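Local coordinates for cyclic UMP-AMP synthase (Rhodothermus marinus SG0.5JP17-172, PDB 6E0K), which synthesises the cyclic dinucleotide 3',3'-cUAMP from UTP and ATP, a second messenger that triggers abortive infection in CBASS antiphage defence, at residues S6-W11 and D281-W286; S237-L242 and R273-Y278. All blocks are in the same frame, centred on the assembly; numbering follows the deposited sequence.

Contact 1 (S6-W11 and D281-W286); sequences SQLERW and DLWTGW
Three tryptophans, Trp11, Trp283 and Trp286, carry most of this contact, a worked example of the N-terminal helix and the end of the last helix joined by side chains alone while even the nearest CA atoms, those of Leu8 and Trp283, are 10.6 Å apart. Trp11 and Trp286 reach toward each other from opposite directions, and CH2 of Trp11 lies 3.8 Å from CZ3 of Trp286. Their six-membered rings stand nearly perpendicular, planes at 85°, but meet obliquely.

Aliphatic groups fill in beside them. CD2 of Leu282 approaches CZ3 of Trp11 at 4.0 Å, whereas Leu8 sends CD1 against the edge of Trp283, in the ring plane, 3.8 Å from CZ3. With its CG anti to the backbone N (chi1 -174°), Trp283 stretches its indole out to that methyl.

Gln7 makes only van der Waals contact with the facing segment. Its anti chi1 (179°) carries CG to 4.0 Å from CH2 of Trp286, and the bend at chi2 then turns the amide, with OE1 near CZ2; OE1 also accepts a weak hydrogen bond from NH2 of Arg10 (3.1 Å).

Helix 5-11 packs on the last turn of helix 269-285 and on Trp286 just beyond it. Helix 231-244 flanks the pair, stacking Phe235 on Trp283, while helix 186-202, home of ATP-binding Lys194, lays Ala196 and Tyr199 against Trp11 and Leu282.

Contact 2 (S237-L242 and R273-Y278); sequences SVINWL and RRFLRY
Ile239 opens the contact by reaching with CD1 to two residues of the facing helix, in an arrangement that illustrates how one leucine, Leu276, can engage two residues of a helix packed obliquely antiparallel to its own. The segment axes come within 10.4 Å of each other, with 138° between their N-to-C directions. Beside its own backbone N, CG1 of Ile239 (chi1 -67°) starts the branch whose CD1 slides past Leu276 in the opposite sense, 3.7 Å from CD2. The same methyl also comes to 4.2 Å from CE2 of Phe275, obliquely to the ring.

One turn on, Leu242 crosses Leu276 at about a right angle. Its CB sits 3.7 Å from CD2 of Leu276 and 3.9 Å from CD1, so the isopropyl fork of Leu276 straddles it, with CD2 shared between Leu242 and Ile239. The carbonyl of Leu242 adds the polar element: its O accepts a weak, bent hydrogen bond from NH1 of Arg273 (3.1 Å, 132° at the hydrogen), lying near the guanidinium plane at the edge. NH2 of that arginine binds Ala245 O, so one guanidinium bridges two carbonyls near the C-terminal end of helix 231-244.

Against this pair of helices, helix 212-220 supplies Leu218 to both Leu242 and Phe275, and helix 186-202 brings Phe193 against Ile239 and Phe275, closing a buried junction of four helices.

Both contacts use helix 269-285, whose neighbouring segments 273-278 and 281-286, the latter running one residue past the helix, face different partners: helix 231-244 in contact 2 and the N-terminal helix 5-11 in contact 1. Contact 2 is the more deeply buried, built on branched aliphatic chains; contact 1, with its centre about 14 Å away from that of contact 2, is only partly buried and relies on large indoles to span a wider separation. Their polar chemistry differs too, since contact 2 has a weak hydrogen bond between its segments and contact 1 has none. Helix 186-202, which includes ATP-binding Lys194, borders both, placing the two junctions in one helical bundle.

Contact 1 (S6-W11 and D281-W286)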
ATOM      1  N   SER A   6      10.282  17.025  19.738  1.00 19.91           N
ATOM      2  CA  SER A   6       9.474  17.913  18.908  1.00 19.30           C
ATOM      3  C   SER A   6       9.742  17.709  17.426  1.00 16.52           C
ATOM      4  O   SER A   6       8.841  17.913  16.600  1.00 17.91           O
ATOM      5  CB  SER A   6       9.740  19.365  19.280  1.00 18.88           C
ATOM      6  OG  SER A   6      11.121  19.668  19.138  1.00 22.54           O
ATOM      7  N   GLN A   7      10.978  17.365  17.061  1.00 16.09           N
ATOM      8  CA  GLN A   7      11.272  17.060  15.667  1.00 15.35           C
ATOM      9  C   GLN A   7      10.594  15.767  15.239  1.00 16.26           C
ATOM     10  O   GLN A   7       9.999  15.700  14.159  1.00 15.52           O
ATOM     11  CB  GLN A   7      12.786  16.968  15.453  1.00 16.61           C
ATOM     12  CG  GLN A   7      13.189  16.636  14.020  1.00 18.65           C
ATOM     13  CD  GLN A   7      12.760  17.707  13.038  1.00 19.77           C
ATOM     14  OE1 GLN A   7      13.412  18.746  12.916  1.00 26.36           O
ATOM     15  NE2 GLN A   7      11.650  17.472  12.349  1.00 17.59           N
ATOM     16  N   LEU A   8      10.682  14.727  16.067  1.00 14.44           N
ATOM     17  CA  LEU A   8       9.999  13.483  15.737  1.00 12.23           C
ATOM     18  C   LEU A   8       8.494  13.692  15.662  1.00 15.17           C
ATOM     19  O   LEU A   8       7.829  13.132  14.783  1.00 13.43           O
ATOM     20  CB  LEU A   8      10.340  12.414  16.771  1.00 13.54           C
ATOM     21  CG  LEU A   8      11.831  12.100  16.885  1.00 13.95           C
ATOM     22  CD1 LEU A   8      12.052  11.131  18.035  1.00 17.43           C
ATOM     23  CD2 LEU A   8      12.337  11.493  15.578  1.00 13.55           C
ATOM     24  N   GLU A   9       7.944  14.514  16.560  1.00 14.82           N
ATOM     25  CA  GLU A   9       6.502  14.752  16.536  1.00 16.26           C
ATOM     26  C   GLU A   9       6.084  15.473  15.260  1.00 16.15           C
ATOM     27  O   GLU A   9       5.058  15.134  14.661  1.00 13.77           O
ATOM     28  CB  GLU A   9       6.074  15.543  17.774  1.00 16.28           C
ATOM     29  CG  GLU A   9       4.559  15.510  18.054  1.00 17.87           C
ATOM     30  CD  GLU A   9       3.761  16.472  17.186  1.00 24.72           C
ATOM     31  OE1 GLU A   9       4.321  17.500  16.749  1.00 25.47           O
ATOM     32  OE2 GLU A   9       2.568  16.196  16.941  1.00 28.14           O
ATOM     33  N   ARG A  10       6.864  16.464  14.817  1.00 15.37           N
ATOM     34  CA  ARG A  10       6.568  17.104  13.535  1.00 15.79           C
ATOM     35  C   ARG A  10       6.595  16.095  12.392  1.00 15.01           C
ATOM     36  O   ARG A  10       5.725  16.108  11.510  1.00 16.27           O
ATOM     37  CB  ARG A  10       7.566  18.238  13.271  1.00 17.92           C
ATOM     38  CG  ARG A  10       7.262  19.524  14.014  1.00 24.39           C
ATOM     39  CD  ARG A  10       8.034  20.702  13.416  1.00 25.11           C
ATOM     40  NE  ARG A  10       9.478  20.516  13.517  1.00 28.79           N
ATOM     41  CZ  ARG A  10      10.181  20.753  14.621  1.00 25.39           C
ATOM     42  NH1 ARG A  10       9.568  21.176  15.715  1.00 27.46           N
ATOM     43  NH2 ARG A  10      11.495  20.560  14.634  1.00 24.71           N
ATOM     44  N   TRP A  11       7.593  15.209  12.393  1.00 13.18           N
ATOM     45  CA  TRP A  11       7.673  14.188  11.360  1.00 13.53           C
ATOM     46  C   TRP A  11       6.495  13.223  11.406  1.00 13.72           C
ATOM     47  O   TRP A  11       6.176  12.605  10.383  1.00 14.16           O
ATOM     48  CB  TRP A  11       8.987  13.418  11.510  1.00 12.97           C
ATOM     49  CG  TRP A  11      10.204  14.130  10.990  1.00 11.60           C
ATOM     50  CD1 TRP A  11      10.245  15.197  10.138  1.00 16.28           C
ATOM     51  CD2 TRP A  11      11.561  13.788  11.278  1.00 12.45           C
ATOM     52  NE1 TRP A  11      11.557  15.545   9.882  1.00 17.65           N
ATOM     53  CE2 TRP A  11      12.382  14.693  10.572  1.00 14.72           C
ATOM     54  CE3 TRP A  11      12.163  12.796  12.062  1.00 13.48           C
ATOM     55  CZ2 TRP A  11      13.775  14.659  10.651  1.00 15.86           C
ATOM     56  CZ3 TRP A  11      13.551  12.756  12.132  1.00 14.79           C
ATOM     57  CH2 TRP A  11      14.337  13.683  11.429  1.00 13.90           C
ATOM     58  N   ASP A 281      22.238   6.212  12.259  1.00 12.36           N
ATOM     59  CA  ASP A 281      23.134   7.346  12.031  1.00 13.74           C
ATOM     60  C   ASP A 281      22.413   8.665  12.246  1.00 13.41           C
ATOM     61  O   ASP A 281      22.991   9.610  12.794  1.00 13.46           O
ATOM     62  CB  ASP A 281      23.701   7.319  10.609  1.00 13.35           C
ATOM     63  CG  ASP A 281      24.720   6.234  10.385  1.00 19.34           C
ATOM     64  OD1 ASP A 281      25.263   5.686  11.367  1.00 20.94           O
ATOM     65  OD2 ASP A 281      24.988   5.952   9.196  1.00 21.86           O
ATOM     66  N   LEU A 282      21.163   8.761  11.783  1.00 11.73           N
ATOM     67  CA  LEU A 282      20.368   9.968  12.003  1.00 11.60           C
ATOM     68  C   LEU A 282      20.242  10.265  13.489  1.00 14.28           C
ATOM     69  O   LEU A 282      20.459  11.400  13.941  1.00 13.46           O
ATOM     70  CB  LEU A 282      18.985   9.779  11.372  1.00 11.04           C
ATOM     71  CG  LEU A 282      17.932  10.836  11.650  1.00 12.42           C
ATOM     72  CD1 LEU A 282      18.328  12.142  10.961  1.00 19.88           C
ATOM     73  CD2 LEU A 282      16.593  10.328  11.119  1.00 15.83           C
ATOM     74  N   TRP A 283      19.931   9.233  14.267  1.00 11.76           N
ATOM     75  CA  TRP A 283      19.745   9.374  15.705  1.00 12.07           C
ATOM     76  C   TRP A 283      21.044   9.770  16.398  1.00 12.58           C
ATOM     77  O   TRP A 283      21.083  10.756  17.143  1.00 13.03           O
ATOM     78  CB  TRP A 283      19.220   8.055  16.278  1.00 13.00           C
ATOM     79  CG  TRP A 283      18.877   8.156  17.721  1.00 14.88           C
ATOM     80  CD1 TRP A 283      19.678   7.846  18.787  1.00 16.54           C
ATOM     81  CD2 TRP A 283      17.648   8.640  18.265  1.00 12.78           C
ATOM     82  NE1 TRP A 283      19.003   8.083  19.965  1.00 16.79           N
ATOM     83  CE2 TRP A 283      17.761   8.582  19.670  1.00 15.92           C
ATOM     84  CE3 TRP A 283      16.451   9.101  17.699  1.00 15.09           C
ATOM     85  CZ2 TRP A 283      16.728   8.978  20.516  1.00 20.81           C
ATOM     86  CZ3 TRP A 283      15.428   9.490  18.544  1.00 17.62           C
ATOM     87  CH2 TRP A 283      15.574   9.424  19.933  1.00 20.35           C
ATOM     88  N   THR A 284      22.117   9.001  16.173  1.00 12.84           N
ATOM     89  CA  THR A 284      23.362   9.248  16.900  1.00 13.42           C
ATOM     90  C   THR A 284      24.030  10.543  16.449  1.00 14.27           C
ATOM     91  O   THR A 284      24.708  11.200  17.248  1.00 18.59           O
ATOM     92  CB  THR A 284      24.328   8.068  16.732  1.00 17.04           C
ATOM     93  OG1 THR A 284      24.667   7.908  15.352  1.00 18.12           O
ATOM     94  CG2 THR A 284      23.717   6.775  17.245  1.00 15.93           C
ATOM     95  N   GLY A 285      23.845  10.929  15.186  1.00 15.82           N
ATOM     96  CA  GLY A 285      24.481  12.137  14.678  1.00 14.68           C
ATOM     97  C   GLY A 285      23.813  13.424  15.100  1.00 14.72           C
ATOM     98  O   GLY A 285      24.450  14.481  15.055  1.00 16.65           O
ATOM     99  N   TRP A 286      22.549  13.360  15.521  1.00 13.80           N
ATOM    100  CA  TRP A 286      21.814  14.573  15.836  1.00 14.27           C
ATOM    101  C   TRP A 286      22.328  15.160  17.146  1.00 21.30           C
ATOM    102  O   TRP A 286      22.391  14.476  18.174  1.00 23.96           O
ATOM    103  CB  TRP A 286      20.318  14.276  15.930  1.00 14.99           C
ATOM    104  CG  TRP A 286      19.461  15.488  15.655  1.00 16.13           C
ATOM    105  CD1 TRP A 286      19.298  16.577  16.463  1.00 21.34           C
ATOM    106  CD2 TRP A 286      18.658  15.724  14.492  1.00 16.60           C
ATOM    107  NE1 TRP A 286      18.434  17.480  15.871  1.00 20.94           N
ATOM    108  CE2 TRP A 286      18.028  16.975  14.663  1.00 21.84           C
ATOM    109  CE3 TRP A 286      18.409  14.994  13.323  1.00 19.47           C
ATOM    110  CZ2 TRP A 286      17.168  17.517  13.706  1.00 21.33           C
ATOM    111  CZ3 TRP A 286      17.558  15.536  12.366  1.00 18.77           C
ATOM    112  CH2 TRP A 286      16.944  16.783  12.566  1.00 17.48           C
TER

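Contact 2 (S237-L242 and R273-Y278)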
ATOM      1  N   SER A 237      12.867   2.121  20.422  1.00 14.99           N
ATOM      2  CA  SER A 237      12.383   0.771  20.705  1.00 15.08           C
ATOM      3  C   SER A 237      12.104   0.012  19.418  1.00 13.32           C
ATOM      4  O   SER A 237      12.405  -1.184  19.318  1.00 15.34           O
ATOM      5  CB  SER A 237      11.126   0.814  21.579  1.00 19.77           C
ATOM      6  OG  SER A 237      11.432   1.314  22.876  1.00 25.49           O
ATOM      7  N   VAL A 238      11.546   0.696  18.415  1.00 12.02           N
ATOM      8  CA  VAL A 238      11.260   0.045  17.140  1.00 10.99           C
ATOM      9  C   VAL A 238      12.557  -0.340  16.440  1.00 13.66           C
ATOM     10  O   VAL A 238      12.728  -1.486  15.999  1.00 14.45           O
ATOM     11  CB  VAL A 238      10.389   0.960  16.252  1.00 10.68           C
ATOM     12  CG1 VAL A 238      10.386   0.466  14.821  1.00 13.22           C
ATOM     13  CG2 VAL A 238       8.957   1.048  16.814  1.00 11.37           C
ATOM     14  N   ILE A 239      13.489   0.614  16.317  1.00 12.33           N
ATOM     15  CA  ILE A 239      14.703   0.358  15.548  1.00 12.47           C
ATOM     16  C   ILE A 239      15.566  -0.682  16.248  1.00 15.21           C
ATOM     17  O   ILE A 239      16.145  -1.561  15.601  1.00 15.33           O
ATOM     18  CB  ILE A 239      15.489   1.661  15.299  1.00 13.24           C
ATOM     19  CG1 ILE A 239      14.706   2.597  14.364  1.00 12.99           C
ATOM     20  CG2 ILE A 239      16.901   1.344  14.754  1.00 15.91           C
ATOM     21  CD1 ILE A 239      14.463   2.030  12.948  1.00 14.14           C
ATOM     22  N   ASN A 240      15.648  -0.619  17.576  1.00 13.61           N
ATOM     23  CA  ASN A 240      16.456  -1.603  18.287  1.00 15.71           C
ATOM     24  C   ASN A 240      15.869  -3.006  18.194  1.00 16.45           C
ATOM     25  O   ASN A 240      16.627  -3.980  18.116  1.00 18.61           O
ATOM     26  CB  ASN A 240      16.640  -1.183  19.738  1.00 17.61           C
ATOM     27  CG  ASN A 240      17.709  -0.119  19.881  1.00 22.25           C
ATOM     28  OD1 ASN A 240      18.710  -0.142  19.160  1.00 24.53           O
ATOM     29  ND2 ASN A 240      17.503   0.818  20.791  1.00 22.24           N
ATOM     30  N   TRP A 241      14.542  -3.137  18.198  1.00 16.14           N
ATOM     31  CA  TRP A 241      13.961  -4.465  18.019  1.00 12.45           C
ATOM     32  C   TRP A 241      14.234  -4.999  16.617  1.00 14.15           C
ATOM     33  O   TRP A 241      14.588  -6.174  16.453  1.00 17.62           O
ATOM     34  CB  TRP A 241      12.458  -4.440  18.304  1.00 12.77           C
ATOM     35  CG  TRP A 241      11.845  -5.807  18.220  1.00 14.60           C
ATOM     36  CD1 TRP A 241      11.744  -6.720  19.233  1.00 17.28           C
ATOM     37  CD2 TRP A 241      11.272  -6.431  17.063  1.00 13.28           C
ATOM     38  NE1 TRP A 241      11.141  -7.869  18.780  1.00 19.37           N
ATOM     39  CE2 TRP A 241      10.854  -7.721  17.450  1.00 16.85           C
ATOM     40  CE3 TRP A 241      11.074  -6.027  15.736  1.00 15.84           C
ATOM     41  CZ2 TRP A 241      10.237  -8.602  16.563  1.00 15.49           C
ATOM     42  CZ3 TRP A 241      10.471  -6.906  14.851  1.00 16.16           C
ATOM     43  CH2 TRP A 241      10.059  -8.181  15.269  1.00 14.02           C
ATOM     44  N   LEU A 242      14.076  -4.159  15.591  1.00 13.38           N
ATOM     45  CA  LEU A 242      14.332  -4.599  14.220  1.00 13.35           C
ATOM     46  C   LEU A 242      15.787  -5.027  14.026  1.00 14.23           C
ATOM     47  O   LEU A 242      16.068  -5.990  13.299  1.00 15.68           O
ATOM     48  CB  LEU A 242      13.960  -3.481  13.238  1.00 10.91           C
ATOM     49  CG  LEU A 242      12.453  -3.291  13.016  1.00 11.36           C
ATOM     50  CD1 LEU A 242      12.177  -1.968  12.323  1.00 13.67           C
ATOM     51  CD2 LEU A 242      11.870  -4.451  12.202  1.00 12.53           C
ATOM     52  N   ARG A 273      18.104  -3.732   6.341  1.00 14.84           N
ATOM     53  CA  ARG A 273      19.226  -3.442   7.235  1.00 14.50           C
ATOM     54  C   ARG A 273      19.854  -2.091   6.921  1.00 15.17           C
ATOM     55  O   ARG A 273      20.321  -1.384   7.825  1.00 15.93           O
ATOM     56  CB  ARG A 273      20.276  -4.546   7.129  1.00 16.10           C
ATOM     57  CG  ARG A 273      19.748  -5.906   7.488  1.00 21.77           C
ATOM     58  CD  ARG A 273      19.580  -6.023   8.965  1.00 30.59           C
ATOM     59  NE  ARG A 273      19.301  -7.402   9.358  1.00 35.70           N
ATOM     60  CZ  ARG A 273      18.667  -7.729  10.474  1.00 37.03           C
ATOM     61  NH1 ARG A 273      18.243  -6.767  11.293  1.00 27.41           N
ATOM     62  NH2 ARG A 273      18.443  -9.004  10.760  1.00 33.31           N
ATOM     63  N   ARG A 274      19.907  -1.724   5.641  1.00 14.74           N
ATOM     64  CA  ARG A 274      20.429  -0.410   5.286  1.00 12.36           C
ATOM     65  C   ARG A 274      19.567   0.696   5.885  1.00 14.45           C
ATOM     66  O   ARG A 274      20.081   1.679   6.434  1.00 13.86           O
ATOM     67  CB  ARG A 274      20.512  -0.266   3.765  1.00 13.54           C
ATOM     68  CG  ARG A 274      21.048   1.105   3.321  1.00 14.50           C
ATOM     69  CD  ARG A 274      21.168   1.227   1.812  1.00 17.36           C
ATOM     70  NE  ARG A 274      19.867   1.270   1.166  1.00 17.92           N
ATOM     71  CZ  ARG A 274      19.665   1.588  -0.107  1.00 19.06           C
ATOM     72  NH1 ARG A 274      20.691   1.915  -0.894  1.00 20.70           N
ATOM     73  NH2 ARG A 274      18.427   1.594  -0.588  1.00 17.96           N
ATOM     74  N   PHE A 275      18.244   0.563   5.772  1.00 13.91           N
ATOM     75  CA  PHE A 275      17.360   1.549   6.387  1.00 11.97           C
ATOM     76  C   PHE A 275      17.643   1.675   7.879  1.00 13.30           C
ATOM     77  O   PHE A 275      17.699   2.786   8.416  1.00 12.24           O
ATOM     78  CB  PHE A 275      15.898   1.166   6.123  1.00 12.56           C
ATOM     79  CG  PHE A 275      14.909   1.844   7.040  1.00 11.17           C
ATOM     80  CD1 PHE A 275      14.582   3.180   6.868  1.00 12.78           C
ATOM     81  CD2 PHE A 275      14.310   1.143   8.074  1.00 11.88           C
ATOM     82  CE1 PHE A 275      13.678   3.810   7.705  1.00 13.53           C
ATOM     83  CE2 PHE A 275      13.389   1.774   8.920  1.00 14.29           C
ATOM     84  CZ  PHE A 275      13.083   3.116   8.734  1.00 11.80           C
ATOM     85  N   LEU A 276      17.858   0.548   8.561  1.00 13.10           N
ATOM     86  CA  LEU A 276      18.129   0.609   9.994  1.00 12.57           C
ATOM     87  C   LEU A 276      19.445   1.326  10.280  1.00 11.93           C
ATOM     88  O   LEU A 276      19.533   2.094  11.248  1.00 15.40           O
ATOM     89  CB  LEU A 276      18.155  -0.794  10.596  1.00 13.37           C
ATOM     90  CG  LEU A 276      16.863  -1.599  10.433  1.00 13.13           C
ATOM     91  CD1 LEU A 276      17.084  -2.996  11.005  1.00 16.60           C
ATOM     92  CD2 LEU A 276      15.663  -0.922  11.102  1.00 14.38           C
ATOM     93  N   ARG A 277      20.469   1.092   9.450  1.00 13.34           N
ATOM     94  CA  ARG A 277      21.732   1.818   9.601  1.00 13.89           C
ATOM     95  C   ARG A 277      21.534   3.321   9.435  1.00 14.05           C
ATOM     96  O   ARG A 277      22.117   4.118  10.184  1.00 13.62           O
ATOM     97  CB  ARG A 277      22.777   1.307   8.601  1.00 14.27           C
ATOM     98  CG  ARG A 277      23.368  -0.038   8.950  1.00 16.32           C
ATOM     99  CD  ARG A 277      24.593  -0.358   8.096  1.00 14.87           C
ATOM    100  NE  ARG A 277      24.313  -0.443   6.663  1.00 18.54           N
ATOM    101  CZ  ARG A 277      23.919  -1.546   6.036  1.00 19.01           C
ATOM    102  NH1 ARG A 277      23.706  -2.669   6.714  1.00 20.40           N
ATOM    103  NH2 ARG A 277      23.728  -1.522   4.722  1.00 21.89           N
ATOM    104  N   TYR A 278      20.702   3.735   8.472  1.00 13.30           N
ATOM    105  CA  TYR A 278      20.501   5.164   8.270  1.00 12.48           C
ATOM    106  C   TYR A 278      19.721   5.778   9.431  1.00 12.40           C
ATOM    107  O   TYR A 278      19.997   6.911   9.841  1.00 13.31           O
ATOM    108  CB  TYR A 278      19.800   5.424   6.924  1.00 13.29           C
ATOM    109  CG  TYR A 278      20.752   5.501   5.738  1.00 12.42           C
ATOM    110  CD1 TYR A 278      21.320   4.351   5.199  1.00 14.76           C
ATOM    111  CD2 TYR A 278      21.074   6.725   5.163  1.00 16.72           C
ATOM    112  CE1 TYR A 278      22.180   4.422   4.107  1.00 15.41           C
ATOM    113  CE2 TYR A 278      21.933   6.805   4.085  1.00 13.54           C
ATOM    114  CZ  TYR A 278      22.487   5.657   3.563  1.00 17.65           C
ATOM    115  OH  TYR A 278      23.355   5.722   2.481  1.00 19.96           O
TER